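Local coordinates for protein putative glucose-6-phosphate 1-epimerase (Salmonella typhimurium, PDB 2HTA) that probably interconverts the alpha and beta anomers of glucose 6-phosphate and related hexose 6-phosphates, acting as a mutarotase of the aldose 1-epimerase type, at residues D42-D47 and L132-Q137; E72-S77 and Q302-A307; V255-G260 and V265-M270; Q290-T293 and P297-L300. One frame throughout, in Å; residues are numbered along the deposited sequence.

Contact 1 of 4, residues D42-D47 and L132-Q137; sequences DLIVVD and LTFELQ
Ile44 of strand 41-48 meets Leu132 and Phe134 of strand 130-137 where two antiparallel sheets pack face to face. The separation argues for facial packing rather than strand pairing: the closest alpha carbons, Ile44 CA and Leu132 CA, are 10.0 Å apart, a gap filled by side chains. Ile44 divides its branches between the two partners. With CG2 anti to the backbone N and CG1 beside it (chi1 -54°), the CG2 methyl reaches Leu132 CD2 at 4.0 Å. The side chains of Ile44 and Leu132 slide past each other in opposite directions and meet through this one pair of methyls. The other branch serves the aromatic residue, Ile44 CG1 lying 4.3 Å from Phe134 CE2, at the ring edge and close to the ring plane. Such a layer is what the beta-sandwich of the galactose mutarotase clan has between its sheets: strand 41-48 is the middle strand of a five-stranded sheet, and strand 130-137 is next to the end of a nine-stranded one. Backbone bonds of Ile44 to Phe55 and of Val46 to Ala53 keep strand 41-48 within its own sheet. Phe55 also enters the interface, its ring meeting that of Phe134 with the planes at about 40°, while Leu132 touches the same residue. Val46 extends the apolar surface more loosely, Val46 CG2 standing 4.6 Å from Leu132 CD1. Ile44, Leu132 and Phe134 are all buried, and the Phe134 side chain is about 12 Å from that of Arg114, a substrate-binding residue by similarity.

Contact 2 of 4, residues E72-S77 and Q302-A307; sequences EVLWLS and QTICVA
Val73, in the loop between strands 61-67 and 94-95, presses both methyls against strand 298-308, one on Ile304 and one on Val306. The tight end is the valine pair: Val73 CG2 and Val306 CG2 are only 3.5 Å apart, close for two methyl carbons. Packing relaxes from there toward Leu74. Val73 CG1 meets Ile304 CG2 at 4.0 Å, and Leu74 CD2 meets Ile304 CD1 at 4.3 Å. The first torsion of Val73 explains the division, since CG1 is anti to the backbone N (chi1 178°) while CG2 stands beside that nitrogen and is thereby offered to Val306. In Ile304, CG2 serves Val73 and the other branch carries CD1 to Leu74. Exposure does not follow closeness of packing: Val306, on the tight side, is partly exposed, whereas Ile304 and Leu74 are buried. Cys305, between the two strand contacts, directs its side chain away from the loop and is also partly exposed. The nearest alpha carbons, Val73 CA and Val306 CA, are 7.9 Å apart, so side chains alone bridge the gap in this part of the mutarotase beta-sandwich. Trp65, from strand 61-67, touches both Val73 and Ile304. The Leu74 side chain is about 10 Å from those of His179 and Glu282, the inferred active-site residues. Hydrocarbon contacts of this kind fix spacing but give little direction; the backbone bonds of Val73 with Trp65 and Asn183 are directional and probably define the loop's path more closely.

Contact 3 of 4, residues V255-G260 and V265-M270; sequences VGWNPG and VSMGDM
Trp257 near the end of strand 253-258 and Pro259 just after it receive Met267 and Met270 in an apolar contact closed by the short helix 260-266 and the turn after it. The evidence is three thioether approaches. Met267 CE comes to Trp257 CH2 at 4.3 Å, at the edge of the indole and near its plane, so the methyl meets the ring's rim. The sulfur of the same methionine touches the proline, Met267 SD being 4.3 Å from Pro259 CB. The second methionine supplies the nearest approach, Met270 SD to Pro259 CG at 4.1 Å; its CG is anti to the backbone N (chi1 -170°) and the chain bends at chi3. A type I turn from Met267 to Met270, closed by Met270 N to Met267 O at 3.3 Å, brings the two residues together, consistent with both sulfurs reaching one proline. At the other end, Asn258 OD1 accepts from Gly260 N at 2.8 Å, with an N-H...O angle of 152°, capping the turn that leads into the helix. Gly260 N is tilted 33° from the Asn258 carbonyl plane. The opposite amide atom, Asn258 ND2, donates to Phe278 O and Tyr275 O, which fixes the rotation of the group. The probable substrate site adjoins: Trp257 lies beside Asp223 and Met267 beside Arg89, both substrate-binding by similarity, and Asp269 OD2 forms a salt bridge with Arg89 NE. The methionines thus contribute undirected apolar contacts, while the salt bridge from the same turn is directional and consistent with holding Arg89 in position.

Contact 4 of 4, residues Q290-T293 and P297-L300; sequences QQAT and PSRL
The flat carboxamide of Gln290 has Ser298 over one face and the carbonyl oxygen of Arg299 close to its plane. Ser298 CB sits almost directly above Gln290 CD at 3.7 Å, which makes this a face contact. At the amide's nitrogen, Gln290 NE2 donates to Arg299 O at 2.7 Å; the acceptor is close to the amide plane, but the N-H...O angle of 141° shows a bent bond. Seen from the acceptor, the donor stands above the Arg299 carbonyl plane rather than on a lone pair. Gln290 spans the gap with CG roughly anti to the backbone N (chi1 -153°) and the chain extended beyond it. Ser298 CB also packs on Gln291 O, 3.5 Å away, and Ala292 CB lies 3.9 Å from Ser298 N. Toward the connection the chains close in, with Ala292 CA and Pro297 CA 4.7 Å apart; there Thr293 OG1 accepts from Lys296 N. The axes of strands 290-292 and 298-300 approach to 6.9 Å at 132°, well short of antiparallel. Each strand pairs elsewhere: Gln290 and Ala292 bond through their backbones to Thr174 and Phe172, Ser298 and Leu300 to Ala168 and Leu166. Successive strands that join different sheets and face each other through side chains are typical of a beta-arch, here linking two sheets of the mutarotase beta-sandwich.

In the fold
Strand 298-308 joins contacts 2 and 4: contact 4 uses its beginning and contact 2 its later part, their centres 25 Å apart on opposite sides of the chain's centre. Contact 1 reaches the same nine-stranded sheet through 132-137, its nearest atoms about 8 Å from contact 2. Contacts 2 and 3 touch, Trp75 CH2 packing on Met270 CE at 4.0 Å, so the 72-77 loop and the 267-270 turn are in direct contact. Contact 3 borders the probable substrate residues Arg89 and Asp223. The Leu74 side chain of contact 2 is about 10 Å from those of His179 and Glu282, the inferred catalytic residues, and the Phe134 side chain of contact 1 about 12 Å from that of Arg114, a substrate residue by similarity; only contact 4 lies away from the annotated sites.

Contact 1 of 4, residues D42-D47 and L132-Q137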
loop_
_atom_site.group_PDB
_atom_site.type_symbol
_atom_site.label_atom_id
_atom_site.label_comp_id
_atom_site.label_asym_id
_atom_site.label_seq_id
_atom_site.Cartn_x
_atom_site.Cartn_y
_atom_site.Cartn_z
ATOM N N ASP A 42 -7.115 -14.442 -8.041
ATOM C CA ASP A 42 -8.349 -14.436 -7.313
ATOM C C ASP A 42 -8.447 -13.116 -6.538
ATOM O O ASP A 42 -7.464 -12.715 -5.924
ATOM C CB ASP A 42 -8.361 -15.592 -6.358
ATOM C CG ASP A 42 -8.682 -16.888 -7.079
ATOM O OD1 ASP A 42 -9.400 -16.833 -8.110
ATOM O OD2 ASP A 42 -8.217 -17.938 -6.624
ATOM N N LEU A 43 -9.597 -12.443 -6.649
ATOM C CA LEU A 43 -9.843 -11.139 -5.978
ATOM C C LEU A 43 -10.992 -11.277 -4.961
ATOM O O LEU A 43 -11.934 -12.028 -5.197
ATOM C CB LEU A 43 -10.255 -10.036 -6.987
ATOM C CG LEU A 43 -9.322 -9.916 -8.199
ATOM C CD1 LEU A 43 -9.723 -8.743 -9.111
ATOM C CD2 LEU A 43 -7.854 -9.712 -7.710
ATOM N N ILE A 44 -10.885 -10.559 -3.853
ATOM C CA ILE A 44 -11.964 -10.416 -2.891
ATOM C C ILE A 44 -12.519 -9.003 -3.039
ATOM O O ILE A 44 -11.799 -8.012 -2.905
ATOM C CB ILE A 44 -11.486 -10.664 -1.434
ATOM C CG1 ILE A 44 -10.766 -12.043 -1.297
ATOM C CG2 ILE A 44 -12.660 -10.428 -0.461
ATOM C CD1 ILE A 44 -11.677 -13.294 -1.566
ATOM N N VAL A 45 -13.817 -8.919 -3.351
ATOM C CA VAL A 45 -14.419 -7.664 -3.699
ATOM C C VAL A 45 -15.508 -7.319 -2.661
ATOM O O VAL A 45 -16.380 -8.134 -2.393
ATOM C CB VAL A 45 -15.027 -7.677 -5.133
ATOM C CG1 VAL A 45 -15.713 -6.355 -5.407
ATOM C CG2 VAL A 45 -13.933 -7.977 -6.227
ATOM N N VAL A 46 -15.398 -6.127 -2.083
ATOM C CA VAL A 46 -16.332 -5.603 -1.111
ATOM C C VAL A 46 -17.236 -4.618 -1.867
ATOM O O VAL A 46 -16.801 -3.571 -2.355
ATOM C CB VAL A 46 -15.593 -4.816 0.036
ATOM C CG1 VAL A 46 -16.622 -4.158 1.028
ATOM C CG2 VAL A 46 -14.615 -5.720 0.808
ATOM N N ASP A 47 -18.517 -4.948 -1.973
ATOM C CA ASP A 47 -19.429 -4.006 -2.590
ATOM C C ASP A 47 -20.523 -3.784 -1.522
ATOM O O ASP A 47 -21.496 -4.556 -1.432
ATOM C CB ASP A 47 -20.003 -4.641 -3.863
ATOM C CG ASP A 47 -20.965 -3.710 -4.615
ATOM O OD1 ASP A 47 -21.398 -2.665 -4.078
ATOM O OD2 ASP A 47 -21.318 -4.043 -5.771
ATOM N N LEU A 132 -11.406 -7.536 7.540
ATOM C CA LEU A 132 -10.909 -8.772 6.922
ATOM C C LEU A 132 -9.517 -9.066 7.476
ATOM O O LEU A 132 -8.743 -8.129 7.729
ATOM C CB LEU A 132 -10.748 -8.606 5.397
ATOM C CG LEU A 132 -11.958 -8.225 4.522
ATOM C CD1 LEU A 132 -12.048 -6.712 4.448
ATOM C CD2 LEU A 132 -11.705 -8.798 3.111
ATOM N N THR A 133 -9.220 -10.356 7.647
ATOM C CA THR A 133 -7.883 -10.776 8.095
ATOM C C THR A 133 -7.357 -11.756 7.078
ATOM O O THR A 133 -7.994 -12.767 6.818
ATOM C CB THR A 133 -7.952 -11.481 9.391
ATOM O OG1 THR A 133 -8.495 -10.591 10.382
ATOM C CG2 THR A 133 -6.555 -11.862 9.828
ATOM N N PHE A 134 -6.179 -11.462 6.539
ATOM C CA PHE A 134 -5.481 -12.350 5.595
ATOM C C PHE A 134 -4.266 -12.919 6.318
ATOM O O PHE A 134 -3.659 -12.255 7.199
ATOM C CB PHE A 134 -5.024 -11.544 4.367
ATOM C CG PHE A 134 -6.138 -11.029 3.517
ATOM C CD1 PHE A 134 -6.749 -9.760 3.782
ATOM C CD2 PHE A 134 -6.620 -11.794 2.467
ATOM C CE1 PHE A 134 -7.797 -9.281 2.935
ATOM C CE2 PHE A 134 -7.640 -11.295 1.626
ATOM C CZ PHE A 134 -8.221 -10.068 1.857
ATOM N N GLU A 135 -3.853 -14.131 5.932
ATOM C CA GLU A 135 -2.693 -14.743 6.609
ATOM C C GLU A 135 -1.714 -15.307 5.554
ATOM O O GLU A 135 -2.145 -15.939 4.586
ATOM C CB GLU A 135 -3.202 -15.900 7.460
ATOM C CG GLU A 135 -2.084 -16.603 8.230
ATOM C CD GLU A 135 -2.651 -17.712 9.112
ATOM O OE1 GLU A 135 -2.978 -18.786 8.596
ATOM O OE2 GLU A 135 -2.838 -17.484 10.312
ATOM N N LEU A 136 -0.420 -15.133 5.800
ATOM C CA LEU A 136 0.616 -15.761 4.984
ATOM C C LEU A 136 1.500 -16.555 5.915
ATOM O O LEU A 136 1.815 -16.100 7.011
ATOM C CB LEU A 136 1.427 -14.724 4.225
ATOM C CG LEU A 136 2.516 -15.335 3.293
ATOM C CD1 LEU A 136 1.836 -15.876 2.012
ATOM C CD2 LEU A 136 3.427 -14.206 2.921
ATOM N N GLN A 137 1.869 -17.793 5.521
ATOM C CA GLN A 137 2.787 -18.575 6.361
ATOM C C GLN A 137 3.978 -19.030 5.567
ATOM O O GLN A 137 3.902 -19.194 4.350
ATOM C CB GLN A 137 2.104 -19.790 6.950
ATOM C CG GLN A 137 1.012 -19.367 7.975
ATOM C CD GLN A 137 0.505 -20.519 8.742
ATOM O OE1 GLN A 137 -0.287 -21.289 8.220
ATOM N NE2 GLN A 137 0.956 -20.669 9.993
#

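Contact 2 of 4, residues E72-S77 and Q302-A307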
loop_
_atom_site.group_PDB
_atom_site.type_symbol
_atom_site.label_atom_id
_atom_site.label_comp_id
_atom_site.label_asym_id
_atom_site.label_seq_id
_atom_site.Cartn_x
_atom_site.Cartn_y
_atom_site.Cartn_z
ATOM N N GLU A 72 -12.519 7.528 -5.788
ATOM C CA GLU A 72 -11.546 6.502 -5.397
ATOM C C GLU A 72 -10.380 7.156 -4.637
ATOM O O GLU A 72 -9.806 8.171 -5.058
ATOM C CB GLU A 72 -10.968 5.820 -6.654
ATOM C CG GLU A 72 -12.026 5.047 -7.519
ATOM C CD GLU A 72 -12.571 3.756 -6.878
ATOM O OE1 GLU A 72 -11.957 3.185 -5.914
ATOM O OE2 GLU A 72 -13.654 3.277 -7.346
ATOM N N VAL A 73 -9.988 6.522 -3.556
ATOM C CA VAL A 73 -8.896 7.051 -2.738
ATOM C C VAL A 73 -7.543 6.474 -3.150
ATOM O O VAL A 73 -6.539 7.168 -3.071
ATOM C CB VAL A 73 -9.151 6.758 -1.276
ATOM C CG1 VAL A 73 -7.971 7.266 -0.390
ATOM C CG2 VAL A 73 -10.419 7.487 -0.855
ATOM N N LEU A 74 -7.507 5.192 -3.476
ATOM C CA LEU A 74 -6.276 4.540 -3.912
ATOM C C LEU A 74 -6.162 4.490 -5.416
ATOM O O LEU A 74 -7.127 4.243 -6.111
ATOM C CB LEU A 74 -6.233 3.094 -3.389
ATOM C CG LEU A 74 -6.249 2.953 -1.852
ATOM C CD1 LEU A 74 -6.392 1.494 -1.493
ATOM C CD2 LEU A 74 -4.940 3.590 -1.241
ATOM N N TRP A 75 -4.954 4.647 -5.908
ATOM C CA TRP A 75 -4.683 4.594 -7.350
ATOM C C TRP A 75 -4.256 3.161 -7.651
ATOM O O TRP A 75 -3.503 2.540 -6.871
ATOM C CB TRP A 75 -3.552 5.549 -7.651
ATOM C CG TRP A 75 -3.147 5.640 -9.101
ATOM C CD1 TRP A 75 -3.639 6.533 -10.066
ATOM C CD2 TRP A 75 -2.159 4.851 -9.759
ATOM N NE1 TRP A 75 -3.003 6.321 -11.253
ATOM C CE2 TRP A 75 -2.098 5.298 -11.117
ATOM C CE3 TRP A 75 -1.299 3.818 -9.343
ATOM C CZ2 TRP A 75 -1.235 4.745 -12.031
ATOM C CZ3 TRP A 75 -0.436 3.262 -10.265
ATOM C CH2 TRP A 75 -0.397 3.731 -11.591
ATOM N N LEU A 76 -4.713 2.643 -8.788
ATOM C CA LEU A 76 -4.350 1.331 -9.275
ATOM C C LEU A 76 -3.963 1.497 -10.750
ATOM O O LEU A 76 -4.594 2.256 -11.463
ATOM C CB LEU A 76 -5.524 0.385 -9.173
ATOM C CG LEU A 76 -5.299 -1.098 -9.528
ATOM C CD1 LEU A 76 -4.386 -1.817 -8.569
ATOM C CD2 LEU A 76 -6.646 -1.779 -9.601
ATOM N N SER A 77 -2.891 0.841 -11.177
ATOM C CA SER A 77 -2.397 0.985 -12.566
ATOM C C SER A 77 -3.304 0.260 -13.560
ATOM O O SER A 77 -3.576 -0.950 -13.422
ATOM C CB SER A 77 -0.971 0.434 -12.674
ATOM O OG SER A 77 -0.531 0.449 -14.044
ATOM N N GLN A 302 -1.305 1.611 9.141
ATOM C CA GLN A 302 -1.647 2.851 8.465
ATOM C C GLN A 302 -3.201 3.017 8.473
ATOM O O GLN A 302 -3.909 2.037 8.242
ATOM C CB GLN A 302 -1.129 2.768 7.029
ATOM C CG GLN A 302 -1.407 4.071 6.229
ATOM C CD GLN A 302 -0.948 4.007 4.817
ATOM O OE1 GLN A 302 -1.766 3.926 3.909
ATOM N NE2 GLN A 302 0.393 4.032 4.606
ATOM N N THR A 303 -3.688 4.221 8.784
ATOM C CA THR A 303 -5.087 4.584 8.699
ATOM C C THR A 303 -5.194 5.741 7.714
ATOM O O THR A 303 -4.336 6.620 7.665
ATOM C CB THR A 303 -5.655 4.908 10.105
ATOM O OG1 THR A 303 -5.636 3.683 10.849
ATOM C CG2 THR A 303 -7.120 5.392 10.015
ATOM N N ILE A 304 -6.204 5.646 6.855
ATOM C CA ILE A 304 -6.471 6.628 5.835
ATOM C C ILE A 304 -7.860 7.246 6.058
ATOM O O ILE A 304 -8.872 6.523 6.269
ATOM C CB ILE A 304 -6.438 5.976 4.419
ATOM C CG1 ILE A 304 -5.190 5.090 4.249
ATOM C CG2 ILE A 304 -6.543 7.108 3.343
ATOM C CD1 ILE A 304 -5.269 4.104 3.017
ATOM N N CYS A 305 -7.912 8.564 5.948
ATOM C CA CYS A 305 -9.162 9.335 6.211
ATOM C C CYS A 305 -9.244 10.383 5.104
ATOM O O CYS A 305 -8.233 11.018 4.758
ATOM C CB CYS A 305 -8.996 10.009 7.589
ATOM S SG CYS A 305 -10.346 10.997 8.068
ATOM N N VAL A 306 -10.426 10.569 4.515
ATOM C CA VAL A 306 -10.623 11.607 3.515
ATOM C C VAL A 306 -11.451 12.777 4.075
ATOM O O VAL A 306 -12.404 12.557 4.816
ATOM C CB VAL A 306 -11.326 11.058 2.256
ATOM C CG1 VAL A 306 -11.406 12.165 1.192
ATOM C CG2 VAL A 306 -10.555 9.908 1.727
ATOM N N ALA A 307 -11.051 14.012 3.732
ATOM C CA ALA A 307 -11.801 15.234 4.146
ATOM C C ALA A 307 -11.938 16.194 2.989
ATOM O O ALA A 307 -11.082 16.277 2.118
ATOM C CB ALA A 307 -11.148 15.921 5.302
#

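Contact 3 of 4, residues V255-G260 and V265-M270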
loop_
_atom_site.group_PDB
_atom_site.type_symbol
_atom_site.label_atom_id
_atom_site.label_comp_id
_atom_site.label_asym_id
_atom_site.label_seq_id
_atom_site.Cartn_x
_atom_site.Cartn_y
_atom_site.Cartn_z
ATOM N N VAL A 255 7.741 7.384 3.629
ATOM C CA VAL A 255 8.321 7.631 2.334
ATOM C C VAL A 255 7.346 8.351 1.429
ATOM O O VAL A 255 6.163 7.988 1.396
ATOM C CB VAL A 255 8.805 6.321 1.683
ATOM C CG1 VAL A 255 9.139 6.490 0.186
ATOM C CG2 VAL A 255 10.072 5.904 2.458
ATOM N N GLY A 256 7.810 9.416 0.793
ATOM C CA GLY A 256 7.018 10.066 -0.233
ATOM C C GLY A 256 7.673 9.759 -1.580
ATOM O O GLY A 256 8.887 9.952 -1.736
ATOM N N TRP A 257 6.878 9.296 -2.560
ATOM C CA TRP A 257 7.476 8.933 -3.841
ATOM C C TRP A 257 6.500 9.270 -4.960
ATOM O O TRP A 257 5.296 9.003 -4.855
ATOM C CB TRP A 257 7.756 7.433 -3.864
ATOM C CG TRP A 257 8.284 6.928 -5.169
ATOM C CD1 TRP A 257 9.464 7.253 -5.739
ATOM C CD2 TRP A 257 7.644 5.996 -6.040
ATOM N NE1 TRP A 257 9.609 6.588 -6.949
ATOM C CE2 TRP A 257 8.508 5.778 -7.129
ATOM C CE3 TRP A 257 6.418 5.309 -6.000
ATOM C CZ2 TRP A 257 8.175 4.906 -8.184
ATOM C CZ3 TRP A 257 6.081 4.427 -7.056
ATOM C CH2 TRP A 257 6.966 4.235 -8.124
ATOM N N ASN A 258 7.036 9.836 -6.029
ATOM C CA ASN A 258 6.370 9.835 -7.347
ATOM C C ASN A 258 7.460 9.691 -8.391
ATOM O O ASN A 258 8.483 10.333 -8.271
ATOM C CB ASN A 258 5.603 11.122 -7.582
ATOM C CG ASN A 258 4.922 11.140 -8.957
ATOM O OD1 ASN A 258 5.588 11.401 -9.950
ATOM N ND2 ASN A 258 3.589 10.885 -9.015
ATOM N N PRO A 259 7.264 8.823 -9.386
ATOM C CA PRO A 259 8.396 8.453 -10.279
ATOM C C PRO A 259 8.687 9.555 -11.263
ATOM O O PRO A 259 9.766 9.589 -11.814
ATOM C CB PRO A 259 7.869 7.225 -11.021
ATOM C CG PRO A 259 6.355 7.306 -10.980
ATOM C CD PRO A 259 6.035 8.041 -9.680
ATOM N N GLY A 260 7.738 10.480 -11.458
ATOM C CA GLY A 260 7.871 11.465 -12.542
ATOM C C GLY A 260 7.732 10.808 -13.932
ATOM O O GLY A 260 7.591 9.589 -14.059
ATOM N N VAL A 265 7.226 6.315 -17.982
ATOM C CA VAL A 265 7.325 5.778 -19.335
ATOM C C VAL A 265 8.046 4.441 -19.386
ATOM O O VAL A 265 7.598 3.523 -20.073
ATOM C CB VAL A 265 7.987 6.792 -20.335
ATOM C CG1 VAL A 265 8.286 6.091 -21.690
ATOM C CG2 VAL A 265 7.105 8.022 -20.542
ATOM N N SER A 266 9.149 4.295 -18.675
ATOM C CA SER A 266 9.901 3.041 -18.796
ATOM C C SER A 266 9.362 1.879 -17.950
ATOM O O SER A 266 9.701 0.735 -18.213
ATOM C CB SER A 266 11.397 3.272 -18.529
ATOM O OG SER A 266 11.577 3.697 -17.191
ATOM N N MET A 267 8.510 2.160 -16.953
ATOM C CA MET A 267 7.914 1.097 -16.155
ATOM C C MET A 267 6.779 0.454 -16.938
ATOM O O MET A 267 5.761 1.080 -17.187
ATOM C CB MET A 267 7.402 1.663 -14.832
ATOM C CG MET A 267 8.515 2.261 -14.006
ATOM S SD MET A 267 7.973 3.165 -12.530
ATOM C CE MET A 267 7.077 1.919 -11.748
ATOM N N GLY A 268 6.937 -0.814 -17.290
ATOM C CA GLY A 268 5.952 -1.522 -18.087
ATOM C C GLY A 268 4.607 -1.807 -17.426
ATOM O O GLY A 268 3.613 -2.001 -18.126
ATOM N N ASP A 269 4.551 -1.819 -16.095
ATOM C CA ASP A 269 3.277 -2.050 -15.392
ATOM C C ASP A 269 2.523 -0.750 -15.017
ATOM O O ASP A 269 1.572 -0.750 -14.223
ATOM C CB ASP A 269 3.524 -2.975 -14.174
ATOM C CG ASP A 269 4.496 -2.400 -13.172
ATOM O OD1 ASP A 269 4.799 -3.127 -12.203
ATOM O OD2 ASP A 269 4.930 -1.222 -13.335
ATOM N N MET A 270 2.964 0.345 -15.620
ATOM C CA MET A 270 2.419 1.702 -15.429
ATOM C C MET A 270 2.016 2.306 -16.774
ATOM O O MET A 270 2.714 2.128 -17.750
ATOM C CB MET A 270 3.510 2.599 -14.794
ATOM C CG MET A 270 3.024 3.951 -14.317
ATOM S SD MET A 270 4.011 4.678 -12.984
ATOM C CE MET A 270 3.610 3.323 -11.893
#

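Contact 4 of 4, residues Q290-T293 and P297-L300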
loop_
_atom_site.group_PDB
_atom_site.type_symbol
_atom_site.label_atom_id
_atom_site.label_comp_id
_atom_site.label_asym_id
_atom_site.label_seq_id
_atom_site.Cartn_x
_atom_site.Cartn_y
_atom_site.Cartn_z
ATOM N N GLN A 290 13.163 -3.961 12.678
ATOM C CA GLN A 290 12.099 -4.188 13.617
ATOM C C GLN A 290 12.204 -5.581 14.190
ATOM O O GLN A 290 12.464 -6.529 13.477
ATOM C CB GLN A 290 10.770 -4.007 12.892
ATOM C CG GLN A 290 9.645 -3.591 13.763
ATOM C CD GLN A 290 8.362 -3.391 12.981
ATOM O OE1 GLN A 290 8.255 -3.759 11.793
ATOM N NE2 GLN A 290 7.372 -2.755 13.649
ATOM N N GLN A 291 12.004 -5.677 15.496
ATOM C CA GLN A 291 12.081 -6.927 16.236
ATOM C C GLN A 291 10.760 -7.688 16.181
ATOM O O GLN A 291 9.692 -7.082 16.424
ATOM C CB GLN A 291 12.344 -6.629 17.729
ATOM C CG GLN A 291 13.554 -5.719 18.039
ATOM C CD GLN A 291 14.816 -6.236 17.309
ATOM O OE1 GLN A 291 15.536 -5.446 16.634
ATOM N NE2 GLN A 291 15.034 -7.557 17.367
ATOM N N ALA A 292 10.825 -8.988 15.899
ATOM C CA ALA A 292 9.703 -9.892 16.165
ATOM C C ALA A 292 10.218 -11.035 17.014
ATOM O O ALA A 292 11.251 -11.599 16.711
ATOM C CB ALA A 292 9.096 -10.434 14.893
ATOM N N THR A 293 9.495 -11.335 18.088
ATOM C CA THR A 293 9.751 -12.508 18.947
ATOM C C THR A 293 8.367 -13.140 19.043
ATOM O O THR A 293 7.405 -12.592 18.501
ATOM C CB THR A 293 10.315 -12.106 20.307
ATOM O OG1 THR A 293 9.297 -11.406 21.047
ATOM C CG2 THR A 293 11.497 -11.209 20.127
ATOM N N PRO A 297 5.005 -10.031 18.592
ATOM C CA PRO A 297 5.088 -9.929 17.149
ATOM C C PRO A 297 5.361 -8.470 16.728
ATOM O O PRO A 297 5.044 -7.546 17.478
ATOM C CB PRO A 297 3.686 -10.352 16.703
ATOM C CG PRO A 297 2.823 -10.037 17.831
ATOM C CD PRO A 297 3.646 -10.385 19.037
ATOM N N SER A 298 5.894 -8.240 15.538
ATOM C CA SER A 298 6.047 -6.849 15.102
ATOM C C SER A 298 4.735 -6.360 14.523
ATOM O O SER A 298 3.873 -7.188 14.081
ATOM C CB SER A 298 7.148 -6.712 14.076
ATOM O OG SER A 298 6.865 -7.591 13.006
ATOM N N ARG A 299 4.566 -5.035 14.510
ATOM C CA ARG A 299 3.364 -4.487 13.941
ATOM C C ARG A 299 3.729 -3.240 13.155
ATOM O O ARG A 299 4.673 -2.529 13.500
ATOM C CB ARG A 299 2.342 -4.150 15.059
ATOM C CG ARG A 299 1.845 -5.397 15.810
ATOM C CD ARG A 299 0.555 -5.135 16.600
ATOM N NE ARG A 299 0.844 -4.490 17.875
ATOM C CZ ARG A 299 0.347 -3.305 18.240
ATOM N NH1 ARG A 299 -0.482 -2.670 17.419
ATOM N NH2 ARG A 299 0.641 -2.767 19.435
ATOM N N LEU A 300 2.981 -2.977 12.081
ATOM C CA LEU A 300 3.077 -1.723 11.344
ATOM C C LEU A 300 1.626 -1.416 10.870
ATOM O O LEU A 300 0.902 -2.342 10.434
ATOM C CB LEU A 300 3.940 -1.942 10.115
ATOM C CG LEU A 300 4.451 -0.746 9.302
ATOM C CD1 LEU A 300 5.362 0.192 10.171
ATOM C CD2 LEU A 300 5.160 -1.248 8.033
#